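Local structure of kojibiose phosphorylase (Gut metagenome, 6W0P) at residues 363-368 with 432-437; 370-375 with 424-429; 438-443 with 507-512. The protein belongs to glycoside hydrolase family 65, a family of carbohydrate-active enzymes whose central catalytic domain is an (alpha/alpha)6 barrel. All blocks are in the same frame, centred on the assembly; numbering follows the deposited sequence.

Contact 1: residues 363-368 with 432-437; sequences SNQEAA and KIYNDH
Gln365, in the first turn of helix 365-376, lies along the ring of Tyr434, the last residue of helix 418-434. Its CB starts near the phenol end, 3.5 Å from Tyr434 CZ. With CG anti to the backbone N (chi1 -173°) and the chain extended beyond it, the side chain then runs back over the ring toward the tyrosine backbone, so that the two residues pass each other in opposite directions. Gln365 CG makes a CH-pi contact, 3.5 Å from the centroid of the Tyr434 ring and 6° off its normal, which places it almost exactly over the centre. Further on, the amide lies flat over the CD1-CE1 side of the ring, its plane 13° from that of the ring: Gln365 CD is 3.4 Å from Tyr434 CD1, and OE1 is equally close to that carbon. Gln365 NE2 ends near Tyr434 CG and 3.7 Å from Asp436 OD2, without bonding to it; its hydrogen bond goes to Tyr430 OH. That same hydroxyl is bonded to Asp436 OD2, which also forms a salt bridge with Lys369, so Tyr430 links the amide and the carboxylate. Ile433 CG2 packs 3.6 Å above the opposite face of the Tyr434 ring, so the glutamine chain and its amide lie over one face and the isoleucine methyl over the rim of the other.

The contact joins the start of one helix to the end of another. Asn364 is the N-cap of helix 365-376, with a weak capping bond from Ala367 N, while Asp436 caps helix 437-458 through Phe439 N, after Asn435, the first residue to leave the preceding helix, with positive phi. Ala367 and Ala368 pack on helix 351-361, in the mainly helical central domain.

Contact 2: residues 370-375 with 424-429; sequences DLIMFR and FYAIYH
Ile372 and Ala426 mark the closest approach of two helical segments that run in roughly opposite directions, with CA atoms 6.9 Å apart. Both segments are wholly helical and lie within longer helices, 365-376 and 418-434. Backbone bonds such as Phe374 N to Asp370 O and Tyr428 N to Phe424 O stay within each helix, and no hydrogen bond crosses between the segments. The near approach is consistent with the small side chain of Ala426 at this point.

Every side-chain contact between the segments involves Ile372, whose branches take different partners. CG1 lies beside its own backbone N (chi1 -62°) and meets Ala426 CB at 3.9 Å. Its CD1 reaches further, over the backbone of the facing helix, to 3.8 Å from Ala426 O, in van der Waals contact with that carbonyl. The other branch, CG2, is anti to the backbone N and touches Ile427 CG1 at 4.0 Å; here the two isoleucines pass at a slant. Ile372 thus spans two consecutive residues, with one branch on the alanine and the other on the isoleucine beside it. All three residues are buried, and the area hidden between the segments is modest, 121 Å².

More helices close round the pair. Helix 437-458 adds Phe439 against Ile372 and Met447 and Leu448 against Ile427, while Leu357 of helix 351-361 touches both Ala426 and Leu371. Neighbouring antiparallel helices packed through apolar side chains are characteristic of the (alpha/alpha)6 barrel of the six-hairpin glycosidases, the fold expected of the family 65 central domain, and this contact is part of that helical framework.

Contact 3: residues 438-443 with 507-512; sequences KFMQNY and KTYKTD
Gln441 of helix 437-458 pairs with the backbone of Lys510 in the connection between helices 487-504 and 513-518, so the contact ties a helix of the central domain to an irregular loop. The primary amide presents its oxygen and one N-H to the same residue, a two-bond pairing with the N-H and C=O of Lys510. Gln441 OE1 accepts from Lys510 N at 2.9 Å (N-H...O angle 156°), and Gln441 NE2 donates to Lys510 O at 3.0 Å along a straighter line (166°). Both donors stand somewhat out of the carbonyl planes they address, whereas Lys510 O lies close to the amide plane of the glutamine. A bend at chi2 (58°) turns the side chain from the helix surface so that both ends of its amide can face the loop.

Gln441 OE1 does more than pair with Lys510. It sits at the edge of the Tyr509 ring, in its plane, and accepts a second bond, 2.9 Å, from a water that also donates weakly to Thr508 O. Beside this polar pairing, Met440 covers a face of the same ring: its CG lies 3.6 Å from Tyr509 CE1 and makes a CH-pi contact 4.0 Å from the ring centroid. The methionine and tyrosine side chains cross at about a right angle. Farther along, Met440 leads away from the loop and packs on Tyr499 and Ile503 of helix 487-504, while the Tyr509 ring also stacks with His437.

Two bonds to one residue fix the rotation of the Gln441 amide and occupy both backbone polar groups of Lys510, in a stretch with no regular secondary structure to bond them. The loop is thereby held to helix 437-458 by two directional bonds at Lys510 and by packing of the neighbouring Tyr509 ring.

How the contacts relate
Contacts 1 and 2 lie along the same pair of helices, 365-376 and 418-434, with centres about 10 Å apart; contact 2 is nested in sequence inside the loop that contact 1 closes. Contact 3 follows on the next helix, 437-458, its centre about 16 Å from that of contact 1 and 15 Å from that of contact 2. Segment 432-437 meets contact 3 through His437, whose NE2 is 3.0 Å from Thr508 OG1, a probable hydrogen bond. Between contacts 2 and 3 the join is apolar, Ile372 CG2 meeting Phe439 CZ at 3.5 Å and Ile427 CG2 meeting Met440 CE at 3.7 Å. All three fall within the central catalytic domain.

Contact 1: residues 363-368 with 432-437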
loop_
_atom_site.group_PDB
_atom_site.type_symbol
_atom_site.label_atom_id
_atom_site.label_comp_id
_atom_site.label_asym_id
_atom_site.label_seq_id
_atom_site.Cartn_x
_atom_site.Cartn_y
_atom_site.Cartn_z
ATOM N N SER A 363 -36.326 -1.476 -19.700
ATOM C CA SER A 363 -36.405 -0.616 -20.913
ATOM C C SER A 363 -35.848 -1.304 -22.157
ATOM O O SER A 363 -36.327 -0.973 -23.223
ATOM C CB SER A 363 -35.733 0.723 -20.723
ATOM O OG SER A 363 -34.333 0.592 -20.537
ATOM N N ASN A 364 -34.845 -2.169 -22.067
ATOM C CA ASN A 364 -34.085 -2.582 -23.279
ATOM C C ASN A 364 -33.380 -3.909 -23.012
ATOM O O ASN A 364 -32.247 -3.895 -22.490
ATOM C CB ASN A 364 -33.115 -1.472 -23.679
ATOM C CG ASN A 364 -32.355 -1.722 -24.962
ATOM O OD1 ASN A 364 -32.480 -2.793 -25.558
ATOM N ND2 ASN A 364 -31.548 -0.734 -25.368
ATOM N N GLN A 365 -34.006 -5.016 -23.395
ATOM C CA GLN A 365 -33.461 -6.363 -23.093
ATOM C C GLN A 365 -32.050 -6.529 -23.668
ATOM O O GLN A 365 -31.211 -7.195 -23.026
ATOM C CB GLN A 365 -34.334 -7.469 -23.665
ATOM C CG GLN A 365 -33.866 -8.834 -23.197
ATOM C CD GLN A 365 -34.731 -9.925 -23.755
ATOM O OE1 GLN A 365 -35.792 -9.654 -24.315
ATOM N NE2 GLN A 365 -34.266 -11.154 -23.615
ATOM N N GLU A 366 -31.825 -6.017 -24.867
ATOM C CA GLU A 366 -30.547 -6.172 -25.604
ATOM C C GLU A 366 -29.445 -5.417 -24.838
ATOM O O GLU A 366 -28.322 -5.931 -24.733
ATOM C CB GLU A 366 -30.760 -5.689 -27.043
ATOM C CG GLU A 366 -29.633 -6.041 -28.006
ATOM C CD GLU A 366 -29.342 -7.529 -28.214
ATOM O OE1 GLU A 366 -30.189 -8.394 -27.839
ATOM O OE2 GLU A 366 -28.248 -7.825 -28.768
ATOM N N ALA A 367 -29.756 -4.250 -24.280
ATOM C CA ALA A 367 -28.818 -3.507 -23.417
ATOM C C ALA A 367 -28.543 -4.318 -22.142
ATOM O O ALA A 367 -27.350 -4.523 -21.837
ATOM C CB ALA A 367 -29.352 -2.130 -23.126
ATOM N N ALA A 368 -29.577 -4.792 -21.442
ATOM C CA ALA A 368 -29.426 -5.623 -20.218
ATOM C C ALA A 368 -28.549 -6.844 -20.529
ATOM O O ALA A 368 -27.586 -7.095 -19.802
ATOM C CB ALA A 368 -30.769 -6.051 -19.682
ATOM N N LYS A 432 -34.753 -13.473 -14.109
ATOM C CA LYS A 432 -35.987 -13.198 -13.345
ATOM C C LYS A 432 -36.902 -12.267 -14.159
ATOM O O LYS A 432 -38.110 -12.417 -14.049
ATOM C CB LYS A 432 -35.642 -12.618 -11.974
ATOM C CG LYS A 432 -36.854 -12.318 -11.108
ATOM C CD LYS A 432 -36.579 -11.296 -10.043
ATOM C CE LYS A 432 -36.342 -11.877 -8.664
ATOM N NZ LYS A 432 -36.195 -10.782 -7.667
ATOM N N ILE A 433 -36.356 -11.364 -14.972
ATOM C CA ILE A 433 -37.179 -10.438 -15.800
ATOM C C ILE A 433 -37.539 -11.103 -17.138
ATOM O O ILE A 433 -38.663 -10.876 -17.598
ATOM C CB ILE A 433 -36.458 -9.088 -15.987
ATOM C CG1 ILE A 433 -36.086 -8.435 -14.652
ATOM C CG2 ILE A 433 -37.290 -8.160 -16.852
ATOM C CD1 ILE A 433 -37.251 -8.249 -13.695
ATOM N N TYR A 434 -36.646 -11.890 -17.744
ATOM C CA TYR A 434 -36.780 -12.355 -19.155
ATOM C C TYR A 434 -36.782 -13.876 -19.332
ATOM O O TYR A 434 -37.073 -14.333 -20.462
ATOM C CB TYR A 434 -35.627 -11.799 -19.973
ATOM C CG TYR A 434 -35.778 -10.325 -20.196
ATOM C CD1 TYR A 434 -36.777 -9.847 -21.025
ATOM C CD2 TYR A 434 -34.951 -9.416 -19.556
ATOM C CE1 TYR A 434 -36.919 -8.489 -21.248
ATOM C CE2 TYR A 434 -35.081 -8.059 -19.770
ATOM C CZ TYR A 434 -36.066 -7.598 -20.621
ATOM O OH TYR A 434 -36.211 -6.269 -20.839
ATOM N N ASN A 435 -36.426 -14.628 -18.294
ATOM C CA ASN A 435 -36.287 -16.107 -18.333
ATOM C C ASN A 435 -35.784 -16.544 -19.718
ATOM O O ASN A 435 -36.486 -17.326 -20.378
ATOM C CB ASN A 435 -37.606 -16.769 -17.941
ATOM C CG ASN A 435 -37.409 -18.233 -17.627
ATOM O OD1 ASN A 435 -36.292 -18.738 -17.715
ATOM N ND2 ASN A 435 -38.483 -18.914 -17.255
ATOM N N ASP A 436 -34.605 -16.057 -20.115
ATOM C CA ASP A 436 -33.990 -16.237 -21.454
ATOM C C ASP A 436 -33.222 -17.564 -21.476
ATOM O O ASP A 436 -32.019 -17.579 -21.148
ATOM C CB ASP A 436 -33.104 -15.036 -21.771
ATOM C CG ASP A 436 -32.405 -15.070 -23.118
ATOM O OD1 ASP A 436 -32.363 -16.167 -23.742
ATOM O OD2 ASP A 436 -31.876 -14.001 -23.513
ATOM N N HIS A 437 -33.900 -18.647 -21.871
ATOM C CA HIS A 437 -33.358 -20.035 -21.843
ATOM C C HIS A 437 -32.054 -20.129 -22.645
ATOM O O HIS A 437 -31.106 -20.754 -22.135
ATOM C CB HIS A 437 -34.399 -21.031 -22.356
ATOM C CG HIS A 437 -34.161 -22.424 -21.888
ATOM N ND1 HIS A 437 -33.373 -23.310 -22.591
ATOM C CD2 HIS A 437 -34.602 -23.079 -20.799
ATOM C CE1 HIS A 437 -33.344 -24.460 -21.958
ATOM N NE2 HIS A 437 -34.086 -24.343 -20.859
#

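Contact 2: residues 370-375 with 424-429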
loop_
_atom_site.group_PDB
_atom_site.type_symbol
_atom_site.label_atom_id
_atom_site.label_comp_id
_atom_site.label_asym_id
_atom_site.label_seq_id
_atom_site.Cartn_x
_atom_site.Cartn_y
_atom_site.Cartn_z
ATOM N N ASP A 370 -26.449 -7.337 -23.031
ATOM C CA ASP A 370 -25.101 -6.906 -23.493
ATOM C C ASP A 370 -24.221 -6.561 -22.292
ATOM O O ASP A 370 -23.027 -6.950 -22.313
ATOM C CB ASP A 370 -25.178 -5.794 -24.537
ATOM C CG ASP A 370 -25.354 -6.329 -25.954
ATOM O OD1 ASP A 370 -25.435 -7.553 -26.085
ATOM O OD2 ASP A 370 -25.424 -5.519 -26.921
ATOM N N LEU A 371 -24.777 -5.904 -21.270
ATOM C CA LEU A 371 -24.047 -5.638 -20.004
ATOM C C LEU A 371 -23.500 -6.951 -19.429
ATOM O O LEU A 371 -22.319 -6.956 -19.037
ATOM C CB LEU A 371 -24.955 -4.920 -19.006
ATOM C CG LEU A 371 -25.108 -3.436 -19.275
ATOM C CD1 LEU A 371 -26.107 -2.806 -18.322
ATOM C CD2 LEU A 371 -23.769 -2.739 -19.164
ATOM N N ILE A 372 -24.287 -8.036 -19.410
ATOM C CA ILE A 372 -23.805 -9.361 -18.912
ATOM C C ILE A 372 -22.822 -9.985 -19.920
ATOM O O ILE A 372 -21.844 -10.595 -19.468
ATOM C CB ILE A 372 -24.986 -10.261 -18.570
ATOM C CG1 ILE A 372 -25.821 -9.642 -17.451
ATOM C CG2 ILE A 372 -24.528 -11.656 -18.206
ATOM C CD1 ILE A 372 -27.308 -9.936 -17.566
ATOM N N MET A 373 -23.015 -9.793 -21.228
ATOM C CA MET A 373 -22.141 -10.404 -22.276
ATOM C C MET A 373 -20.755 -9.770 -22.177
ATOM O O MET A 373 -19.726 -10.471 -22.417
ATOM C CB MET A 373 -22.689 -10.191 -23.692
ATOM C CG MET A 373 -23.897 -11.053 -24.037
ATOM S SD MET A 373 -23.733 -12.789 -23.653
ATOM C CE MET A 373 -22.297 -13.213 -24.632
ATOM N N PHE A 374 -20.702 -8.498 -21.788
ATOM C CA PHE A 374 -19.395 -7.859 -21.533
ATOM C C PHE A 374 -18.615 -8.763 -20.578
ATOM O O PHE A 374 -17.402 -8.929 -20.804
ATOM C CB PHE A 374 -19.510 -6.441 -20.974
ATOM C CG PHE A 374 -18.244 -6.025 -20.273
ATOM C CD1 PHE A 374 -17.085 -5.771 -20.987
ATOM C CD2 PHE A 374 -18.193 -5.964 -18.893
ATOM C CE1 PHE A 374 -15.916 -5.402 -20.342
ATOM C CE2 PHE A 374 -17.021 -5.612 -18.246
ATOM C CZ PHE A 374 -15.883 -5.331 -18.973
ATOM N N ARG A 375 -19.277 -9.284 -19.539
ATOM C CA ARG A 375 -18.643 -10.134 -18.493
ATOM C C ARG A 375 -18.352 -11.528 -19.057
ATOM O O ARG A 375 -17.318 -12.093 -18.717
ATOM C CB ARG A 375 -19.520 -10.216 -17.241
ATOM C CG ARG A 375 -19.745 -8.868 -16.571
ATOM C CD ARG A 375 -18.469 -8.185 -16.084
ATOM N NE ARG A 375 -18.773 -7.106 -15.141
ATOM C CZ ARG A 375 -17.888 -6.398 -14.452
ATOM N NH1 ARG A 375 -16.594 -6.624 -14.578
ATOM N NH2 ARG A 375 -18.303 -5.451 -13.629
ATOM N N PHE A 424 -23.059 -12.887 -10.788
ATOM C CA PHE A 424 -24.055 -13.938 -10.453
ATOM C C PHE A 424 -25.444 -13.282 -10.356
ATOM O O PHE A 424 -26.385 -13.723 -11.061
ATOM C CB PHE A 424 -23.716 -14.677 -9.164
ATOM C CG PHE A 424 -24.958 -14.992 -8.371
ATOM C CD1 PHE A 424 -25.927 -15.844 -8.882
ATOM C CD2 PHE A 424 -25.177 -14.412 -7.137
ATOM C CE1 PHE A 424 -27.108 -16.077 -8.191
ATOM C CE2 PHE A 424 -26.350 -14.658 -6.437
ATOM C CZ PHE A 424 -27.316 -15.491 -6.962
ATOM N N TYR A 425 -25.570 -12.218 -9.558
ATOM C CA TYR A 425 -26.866 -11.532 -9.324
ATOM C C TYR A 425 -27.440 -10.952 -10.626
ATOM O O TYR A 425 -28.649 -10.995 -10.770
ATOM C CB TYR A 425 -26.738 -10.435 -8.270
ATOM C CG TYR A 425 -28.063 -9.865 -7.861
ATOM C CD1 TYR A 425 -28.834 -10.480 -6.901
ATOM C CD2 TYR A 425 -28.557 -8.707 -8.449
ATOM C CE1 TYR A 425 -30.056 -9.958 -6.517
ATOM C CE2 TYR A 425 -29.781 -8.181 -8.087
ATOM C CZ TYR A 425 -30.537 -8.806 -7.114
ATOM O OH TYR A 425 -31.740 -8.284 -6.725
ATOM N N ALA A 426 -26.622 -10.349 -11.491
ATOM C CA ALA A 426 -27.064 -9.847 -12.811
ATOM C C ALA A 426 -27.669 -11.000 -13.623
ATOM O O ALA A 426 -28.769 -10.807 -14.159
ATOM C CB ALA A 426 -25.927 -9.179 -13.556
ATOM N N ILE A 427 -27.000 -12.162 -13.695
ATOM C CA ILE A 427 -27.524 -13.334 -14.455
ATOM C C ILE A 427 -28.905 -13.680 -13.896
ATOM O O ILE A 427 -29.870 -13.749 -14.703
ATOM C CB ILE A 427 -26.547 -14.516 -14.406
ATOM C CG1 ILE A 427 -25.298 -14.256 -15.250
ATOM C CG2 ILE A 427 -27.230 -15.812 -14.812
ATOM C CD1 ILE A 427 -24.119 -15.132 -14.861
ATOM N N TYR A 428 -28.993 -13.858 -12.575
ATOM C CA TYR A 428 -30.230 -14.144 -11.808
ATOM C C TYR A 428 -31.307 -13.077 -12.061
ATOM O O TYR A 428 -32.460 -13.421 -12.359
ATOM C CB TYR A 428 -29.887 -14.246 -10.326
ATOM C CG TYR A 428 -31.065 -14.200 -9.392
ATOM C CD1 TYR A 428 -31.879 -15.306 -9.190
ATOM C CD2 TYR A 428 -31.354 -13.047 -8.678
ATOM C CE1 TYR A 428 -32.965 -15.257 -8.327
ATOM C CE2 TYR A 428 -32.424 -12.989 -7.799
ATOM C CZ TYR A 428 -33.234 -14.094 -7.627
ATOM O OH TYR A 428 -34.275 -13.991 -6.741
ATOM N N HIS A 429 -30.961 -11.797 -11.956
ATOM C CA HIS A 429 -31.913 -10.674 -12.144
ATOM C C HIS A 429 -32.428 -10.693 -13.589
ATOM O O HIS A 429 -33.644 -10.550 -13.809
ATOM C CB HIS A 429 -31.258 -9.347 -11.724
ATOM C CG HIS A 429 -32.229 -8.287 -11.336
ATOM N ND1 HIS A 429 -31.820 -7.018 -10.973
ATOM C CD2 HIS A 429 -33.574 -8.280 -11.322
ATOM C CE1 HIS A 429 -32.891 -6.287 -10.710
ATOM N NE2 HIS A 429 -33.985 -7.034 -10.925
#

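Contact 3: residues 438-443 with 507-512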
loop_
_atom_site.group_PDB
_atom_site.type_symbol
_atom_site.label_atom_id
_atom_site.label_comp_id
_atom_site.label_asym_id
_atom_site.label_seq_id
_atom_site.Cartn_x
_atom_site.Cartn_y
_atom_site.Cartn_z
ATOM N N LYS A 438 -32.019 -19.543 -23.845
ATOM C CA LYS A 438 -30.864 -19.592 -24.782
ATOM C C LYS A 438 -29.640 -18.880 -24.193
ATOM O O LYS A 438 -28.532 -19.409 -24.331
ATOM C CB LYS A 438 -31.245 -18.984 -26.131
ATOM C CG LYS A 438 -32.289 -19.783 -26.895
ATOM C CD LYS A 438 -32.043 -19.863 -28.394
ATOM C CE LYS A 438 -33.029 -20.778 -29.105
ATOM N NZ LYS A 438 -32.345 -21.890 -29.813
ATOM N N PHE A 439 -29.819 -17.703 -23.590
ATOM C CA PHE A 439 -28.736 -16.998 -22.871
ATOM C C PHE A 439 -28.152 -17.939 -21.805
ATOM O O PHE A 439 -26.916 -18.056 -21.750
ATOM C CB PHE A 439 -29.207 -15.701 -22.211
ATOM C CG PHE A 439 -28.169 -15.200 -21.247
ATOM C CD1 PHE A 439 -26.993 -14.639 -21.718
ATOM C CD2 PHE A 439 -28.304 -15.423 -19.887
ATOM C CE1 PHE A 439 -25.997 -14.252 -20.838
ATOM C CE2 PHE A 439 -27.307 -15.023 -19.011
ATOM C CZ PHE A 439 -26.152 -14.446 -19.487
ATOM N N MET A 440 -28.993 -18.577 -20.983
ATOM C CA MET A 440 -28.503 -19.414 -19.858
ATOM C C MET A 440 -27.725 -20.612 -20.438
ATOM O O MET A 440 -26.554 -20.799 -20.052
ATOM C CB MET A 440 -29.651 -19.871 -18.950
ATOM C CG MET A 440 -29.223 -20.723 -17.761
ATOM S SD MET A 440 -28.096 -19.894 -16.590
ATOM C CE MET A 440 -29.228 -18.791 -15.747
ATOM N N GLN A 441 -28.305 -21.348 -21.389
ATOM C CA GLN A 441 -27.655 -22.533 -22.018
ATOM C C GLN A 441 -26.319 -22.118 -22.650
ATOM O O GLN A 441 -25.305 -22.734 -22.337
ATOM C CB GLN A 441 -28.575 -23.159 -23.072
ATOM C CG GLN A 441 -28.036 -24.449 -23.694
ATOM C CD GLN A 441 -27.761 -25.536 -22.678
ATOM O OE1 GLN A 441 -28.670 -26.110 -22.072
ATOM N NE2 GLN A 441 -26.486 -25.827 -22.482
ATOM N N ASN A 442 -26.314 -21.105 -23.510
ATOM C CA ASN A 442 -25.135 -20.780 -24.359
ATOM C C ASN A 442 -24.045 -20.059 -23.538
ATOM O O ASN A 442 -22.874 -20.181 -23.928
ATOM C CB ASN A 442 -25.549 -19.986 -25.602
ATOM C CG ASN A 442 -26.487 -20.746 -26.513
ATOM O OD1 ASN A 442 -26.683 -21.941 -26.334
ATOM N ND2 ASN A 442 -27.040 -20.075 -27.509
ATOM N N TYR A 443 -24.398 -19.370 -22.436
ATOM C CA TYR A 443 -23.487 -18.443 -21.703
ATOM C C TYR A 443 -23.624 -18.555 -20.177
ATOM O O TYR A 443 -22.611 -18.726 -19.494
ATOM C CB TYR A 443 -23.736 -17.011 -22.167
ATOM C CG TYR A 443 -23.567 -16.830 -23.649
ATOM C CD1 TYR A 443 -22.324 -16.991 -24.236
ATOM C CD2 TYR A 443 -24.649 -16.558 -24.473
ATOM C CE1 TYR A 443 -22.146 -16.861 -25.603
ATOM C CE2 TYR A 443 -24.486 -16.412 -25.841
ATOM C CZ TYR A 443 -23.231 -16.565 -26.406
ATOM O OH TYR A 443 -23.044 -16.416 -27.749
ATOM N N LYS A 507 -33.652 -30.111 -16.020
ATOM C CA LYS A 507 -33.308 -31.077 -17.089
ATOM C C LYS A 507 -33.663 -30.487 -18.456
ATOM O O LYS A 507 -33.325 -31.150 -19.446
ATOM C CB LYS A 507 -33.958 -32.437 -16.803
ATOM C CG LYS A 507 -33.216 -33.278 -15.761
ATOM C CD LYS A 507 -33.728 -33.119 -14.325
ATOM C CE LYS A 507 -32.666 -33.390 -13.268
ATOM N NZ LYS A 507 -33.086 -32.977 -11.900
ATOM N N THR A 508 -34.241 -29.278 -18.531
ATOM C CA THR A 508 -34.418 -28.545 -19.818
ATOM C C THR A 508 -33.084 -27.913 -20.242
ATOM O O THR A 508 -32.996 -27.491 -21.399
ATOM C CB THR A 508 -35.569 -27.524 -19.781
ATOM O OG1 THR A 508 -35.201 -26.432 -18.936
ATOM C CG2 THR A 508 -36.884 -28.118 -19.314
ATOM N N TYR A 509 -32.084 -27.864 -19.355
ATOM C CA TYR A 509 -30.699 -27.419 -19.676
ATOM C C TYR A 509 -29.797 -28.652 -19.750
ATOM O O TYR A 509 -29.941 -29.543 -18.911
ATOM C CB TYR A 509 -30.152 -26.422 -18.646
ATOM C CG TYR A 509 -30.879 -25.097 -18.590
ATOM C CD1 TYR A 509 -30.739 -24.150 -19.592
ATOM C CD2 TYR A 509 -31.698 -24.773 -17.520
ATOM C CE1 TYR A 509 -31.408 -22.935 -19.537
ATOM C CE2 TYR A 509 -32.370 -23.560 -17.448
ATOM C CZ TYR A 509 -32.233 -22.642 -18.464
ATOM O OH TYR A 509 -32.921 -21.466 -18.402
ATOM N N LYS A 510 -28.890 -28.676 -20.726
ATOM C CA LYS A 510 -27.856 -29.732 -20.871
ATOM C C LYS A 510 -26.568 -29.205 -20.238
ATOM O O LYS A 510 -25.969 -28.267 -20.795
ATOM C CB LYS A 510 -27.699 -30.144 -22.340
ATOM C CG LYS A 510 -28.992 -30.576 -23.034
ATOM C CD LYS A 510 -29.737 -31.745 -22.366
ATOM C CE LYS A 510 -31.090 -32.047 -22.986
ATOM N NZ LYS A 510 -32.064 -30.950 -22.746
ATOM N N THR A 511 -26.209 -29.789 -19.098
ATOM C CA THR A 511 -25.119 -29.358 -18.195
ATOM C C THR A 511 -24.034 -30.440 -18.180
ATOM O O THR A 511 -23.622 -30.815 -17.070
ATOM C CB THR A 511 -25.690 -29.104 -16.792
ATOM O OG1 THR A 511 -26.112 -30.360 -16.253
ATOM C CG2 THR A 511 -26.854 -28.132 -16.793
ATOM N N ASP A 512 -23.602 -30.922 -19.356
ATOM C CA ASP A 512 -22.625 -32.036 -19.502
ATOM C C ASP A 512 -21.320 -31.496 -20.089
ATOM O O ASP A 512 -20.300 -31.535 -19.399
ATOM C CB ASP A 512 -23.194 -33.152 -20.385
ATOM C CG ASP A 512 -23.890 -34.272 -19.624
ATOM O OD1 ASP A 512 -24.848 -34.845 -20.183
ATOM O OD2 ASP A 512 -23.468 -34.571 -18.489
HETATM O O HOH W 1 -31.135 -25.944 -23.661
#